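Local coordinates for protein endo-b-1,4-glucanase (Nasutitermes takasagoensis, PDB 1KS8) that probably hydrolyses internal beta-1,4-glucosidic linkages in cellulose and related beta-glucans, as a family 9 glycoside hydrolase, at residues W32-Q44 against P130-I142. Sequence-based numbering, arbitrary orientation.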
# COMPACT_ATOMS: atom_id res chain seq x y z
N TRP A 32 -5.22 -6.11 20.89
CA TRP A 32 -4.90 -4.95 21.72
C TRP A 32 -5.46 -3.70 21.05
O TRP A 32 -5.54 -2.64 21.67
CB TRP A 32 -3.39 -4.83 21.97
CG TRP A 32 -2.50 -4.95 20.78
CD1 TRP A 32 -1.87 -6.08 20.34
CD2 TRP A 32 -2.10 -3.90 19.89
NE1 TRP A 32 -1.09 -5.79 19.25
CE2 TRP A 32 -1.21 -4.46 18.95
CE3 TRP A 32 -2.40 -2.53 19.81
CZ2 TRP A 32 -0.62 -3.71 17.93
CZ3 TRP A 32 -1.81 -1.78 18.80
CH2 TRP A 32 -0.93 -2.37 17.87
N ARG A 33 -5.84 -3.82 19.78
CA ARG A 33 -6.44 -2.70 19.05
C ARG A 33 -7.94 -2.72 19.38
O ARG A 33 -8.55 -3.79 19.48
CB ARG A 33 -6.25 -2.86 17.54
CG ARG A 33 -4.91 -2.37 17.00
CD ARG A 33 -4.69 -0.88 17.27
NE ARG A 33 -5.94 -0.14 17.17
CZ ARG A 33 -6.60 0.09 16.04
NH1 ARG A 33 -6.13 -0.35 14.88
NH2 ARG A 33 -7.77 0.73 16.08
N LYS A 34 -8.52 -1.54 19.54
CA LYS A 34 -9.93 -1.42 19.89
C LYS A 34 -10.71 -0.55 18.90
O LYS A 34 -10.13 0.15 18.08
CB LYS A 34 -10.07 -0.80 21.28
CG LYS A 34 -9.25 -1.49 22.37
CD LYS A 34 -9.68 -2.93 22.57
CE LYS A 34 -8.78 -3.62 23.57
NZ LYS A 34 -9.13 -5.06 23.77
N ASP A 35 -12.04 -0.61 18.99
CA ASP A 35 -12.89 0.19 18.12
C ASP A 35 -12.50 1.66 18.27
O ASP A 35 -12.26 2.14 19.38
CB ASP A 35 -14.37 0.03 18.52
CG ASP A 35 -14.88 -1.39 18.33
OD1 ASP A 35 -14.19 -2.21 17.69
OD2 ASP A 35 -16.00 -1.67 18.82
N SER A 36 -12.46 2.38 17.16
CA SER A 36 -12.08 3.79 17.20
C SER A 36 -12.55 4.52 15.95
O SER A 36 -12.96 3.90 14.97
CB SER A 36 -10.56 3.92 17.31
OG SER A 36 -9.93 3.50 16.11
N ALA A 37 -12.48 5.85 16.01
CA ALA A 37 -12.88 6.71 14.90
C ALA A 37 -14.27 6.32 14.41
O ALA A 37 -14.53 6.28 13.20
CB ALA A 37 -11.86 6.59 13.76
N LEU A 38 -15.17 6.08 15.36
CA LEU A 38 -16.53 5.67 15.04
C LEU A 38 -17.44 6.81 14.59
O LEU A 38 -18.59 6.57 14.22
CB LEU A 38 -17.15 4.96 16.25
CG LEU A 38 -16.38 3.73 16.75
CD1 LEU A 38 -17.08 3.14 17.96
CD2 LEU A 38 -16.29 2.70 15.63
N ASN A 39 -16.93 8.03 14.62
CA ASN A 39 -17.71 9.19 14.21
C ASN A 39 -17.24 9.77 12.87
O ASN A 39 -17.70 10.83 12.46
CB ASN A 39 -17.64 10.28 15.28
CG ASN A 39 -18.43 9.93 16.53
OD1 ASN A 39 -17.94 10.08 17.65
ND2 ASN A 39 -19.66 9.46 16.34
N ASP A 40 -16.33 9.07 12.21
CA ASP A 40 -15.83 9.54 10.92
C ASP A 40 -17.01 9.68 9.96
O ASP A 40 -17.74 8.72 9.73
CB ASP A 40 -14.78 8.57 10.36
CG ASP A 40 -13.43 8.71 11.05
OD1 ASP A 40 -13.35 9.43 12.07
OD2 ASP A 40 -12.45 8.10 10.57
N GLN A 41 -17.18 10.87 9.40
CA GLN A 41 -18.31 11.10 8.51
C GLN A 41 -18.08 12.22 7.50
O GLN A 41 -17.23 13.09 7.69
CB GLN A 41 -19.54 11.42 9.35
CG GLN A 41 -19.41 12.71 10.15
CD GLN A 41 -20.42 12.80 11.27
OE1 GLN A 41 -20.24 12.20 12.33
NE2 GLN A 41 -21.50 13.54 11.04
N GLY A 42 -18.87 12.18 6.43
CA GLY A 42 -18.78 13.18 5.38
C GLY A 42 -19.47 14.49 5.73
O GLY A 42 -20.00 14.65 6.82
N ASP A 43 -19.46 15.42 4.78
CA ASP A 43 -20.05 16.73 5.00
C ASP A 43 -21.56 16.72 5.25
O ASP A 43 -22.09 17.65 5.85
CB ASP A 43 -19.70 17.65 3.82
CG ASP A 43 -18.20 17.91 3.73
OD1 ASP A 43 -17.75 18.53 2.74
OD2 ASP A 43 -17.46 17.50 4.65
N GLN A 44 -22.25 15.68 4.78
CA GLN A 44 -23.69 15.57 5.01
C GLN A 44 -23.96 14.53 6.10
O GLN A 44 -25.10 14.15 6.34
CB GLN A 44 -24.43 15.15 3.72
CG GLN A 44 -24.70 16.31 2.77
CD GLN A 44 -23.46 16.80 2.07
OE1 GLN A 44 -23.32 17.98 1.77
NE2 GLN A 44 -22.54 15.88 1.79
N PRO A 130 -6.06 5.36 19.48
CA PRO A 130 -7.06 5.98 18.60
C PRO A 130 -8.45 6.13 19.22
O PRO A 130 -9.15 7.11 18.94
CB PRO A 130 -7.05 5.07 17.37
CG PRO A 130 -6.62 3.74 17.91
CD PRO A 130 -5.56 4.09 18.93
N GLU A 131 -8.84 5.19 20.07
CA GLU A 131 -10.15 5.26 20.72
C GLU A 131 -10.23 6.43 21.70
O GLU A 131 -11.31 6.77 22.17
CB GLU A 131 -10.47 3.95 21.45
CG GLU A 131 -9.45 3.55 22.52
CD GLU A 131 -8.38 2.60 22.01
OE1 GLU A 131 -7.96 2.74 20.83
OE2 GLU A 131 -7.95 1.73 22.79
N ASP A 132 -9.08 7.03 22.01
CA ASP A 132 -9.05 8.16 22.95
C ASP A 132 -9.06 9.53 22.27
O ASP A 132 -9.02 10.56 22.94
CB ASP A 132 -7.82 8.07 23.86
CG ASP A 132 -7.90 6.91 24.84
OD1 ASP A 132 -8.99 6.35 25.04
OD2 ASP A 132 -6.85 6.57 25.42
N MET A 133 -9.10 9.55 20.94
CA MET A 133 -9.11 10.82 20.21
C MET A 133 -10.36 11.63 20.55
O MET A 133 -11.45 11.07 20.66
CB MET A 133 -9.08 10.59 18.70
CG MET A 133 -7.78 10.01 18.16
SD MET A 133 -7.72 10.05 16.36
CE MET A 133 -8.76 8.64 15.96
N THR A 134 -10.19 12.93 20.71
CA THR A 134 -11.32 13.81 21.02
C THR A 134 -11.34 15.02 20.10
O THR A 134 -12.25 15.85 20.17
CB THR A 134 -11.27 14.32 22.48
OG1 THR A 134 -10.11 15.13 22.66
CG2 THR A 134 -11.22 13.14 23.45
N MET A 135 -10.34 15.13 19.22
CA MET A 135 -10.27 16.26 18.30
C MET A 135 -11.17 16.05 17.09
O MET A 135 -11.50 14.92 16.73
CB MET A 135 -8.83 16.50 17.83
CG MET A 135 -8.36 15.60 16.69
SD MET A 135 -8.22 13.84 17.10
CE MET A 135 -6.62 13.83 17.93
N ALA A 136 -11.57 17.16 16.47
CA ALA A 136 -12.42 17.09 15.29
C ALA A 136 -11.66 16.38 14.18
O ALA A 136 -10.44 16.55 14.04
CB ALA A 136 -12.82 18.49 14.85
N ARG A 137 -12.38 15.59 13.40
CA ARG A 137 -11.78 14.87 12.28
C ARG A 137 -12.51 15.25 11.00
O ARG A 137 -13.47 14.60 10.58
CB ARG A 137 -11.86 13.35 12.52
CG ARG A 137 -10.80 12.87 13.51
CD ARG A 137 -11.02 11.44 13.98
NE ARG A 137 -10.91 10.45 12.91
CZ ARG A 137 -9.77 10.06 12.34
NH1 ARG A 137 -8.61 10.58 12.72
NH2 ARG A 137 -9.79 9.12 11.41
N PRO A 138 -12.06 16.35 10.36
CA PRO A 138 -12.68 16.81 9.12
C PRO A 138 -12.52 15.79 8.01
O PRO A 138 -11.56 15.02 8.00
CB PRO A 138 -11.91 18.10 8.81
CG PRO A 138 -11.40 18.55 10.15
CD PRO A 138 -10.99 17.26 10.80
N ALA A 139 -13.47 15.79 7.09
CA ALA A 139 -13.43 14.90 5.94
C ALA A 139 -13.30 15.80 4.72
O ALA A 139 -14.02 16.79 4.59
CB ALA A 139 -14.70 14.07 5.87
N TYR A 140 -12.38 15.45 3.83
CA TYR A 140 -12.14 16.24 2.63
C TYR A 140 -12.46 15.41 1.39
O TYR A 140 -12.19 14.21 1.35
CB TYR A 140 -10.68 16.69 2.58
CG TYR A 140 -10.22 17.45 3.81
CD1 TYR A 140 -10.88 18.60 4.24
CD2 TYR A 140 -9.10 17.03 4.53
CE1 TYR A 140 -10.43 19.31 5.36
CE2 TYR A 140 -8.64 17.73 5.64
CZ TYR A 140 -9.31 18.87 6.05
OH TYR A 140 -8.86 19.56 7.15
N LYS A 141 -13.03 16.06 0.38
CA LYS A 141 -13.41 15.36 -0.83
C LYS A 141 -12.98 16.04 -2.12
O LYS A 141 -12.59 17.22 -2.13
CB LYS A 141 -14.93 15.21 -0.87
CG LYS A 141 -15.66 16.54 -1.03
CD LYS A 141 -17.18 16.37 -1.05
CE LYS A 141 -17.88 17.66 -1.44
NZ LYS A 141 -17.56 18.77 -0.51
N ILE A 142 -13.05 15.28 -3.21
CA ILE A 142 -12.78 15.81 -4.53
C ILE A 142 -14.14 15.70 -5.21
O ILE A 142 -14.97 14.86 -4.84
CB ILE A 142 -11.72 15.00 -5.33
CG1 ILE A 142 -12.04 13.51 -5.30
CG2 ILE A 142 -10.33 15.27 -4.76
CD1 ILE A 142 -11.13 12.68 -6.20
O HOH W 1 -5.74 0.01 22.70
O HOH W 2 -6.60 0.73 19.71
O HOH W 3 -11.77 7.56 18.17
O HOH W 4 -15.56 12.94 10.74
O HOH W 5 -15.95 17.40 7.46
O HOH W 6 -15.12 18.73 3.06
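Arg-137 grips the Asp-40 carboxylate side-on, NE donating to OD1 at 2.8 Å and NH2 to OD2 at 3.0 Å. Both bonds are nearly straight (173° or more), both meet the syn side of their oxygen, and the two flat groups lie 20° from coplanar: a bidentate salt bridge. CG of Arg-137 stands anti to the carbonyl carbon (chi1 -77°) and the chain bends at chi3, which turns the NE/NH2 edge to Asp-40. The remaining guanidinium nitrogen, NH1, donates to Phe-58 O, and OD2 of Asp-40 also pairs with Lys-60. Replacing Arg-137 by a leucine would probably leave Asp-40 with Lys-60 but without its two-pronged mate, and freer to turn. Met-133 CE lies over one guanidinium face, 3.6 Å above the plane and offset toward the rim, and touches Ala-37 CB.

Lys-141 NZ forms a salt bridge with Asp-43 OD1 at 3.3 Å, its hydrogen bond weak, while two waters join the Asp-43 carboxylate to the backbone N and O of Ala-139. At the other end one water accepts from Arg-33 NE and Lys-34 N and donates to Glu-131 OE1; another links Ala-37 N to Pro-130 O. Arg-33 NH1 is held by the carbonyl oxygen of Arg-20.

Ser-36 OG lies 3.5 Å from Pro-130 CB, Glu-131 CB abuts Asp-35 O at 3.3 Å, and Ala-139 CB sits 3.3 Å from Gln-41 O. The segments share no direct backbone hydrogen bond; an irregular loop is laid along a 3-10 turn, a loop and outer strand 139-142, at the periphery of the family 9 (alpha/alpha)6 barrel.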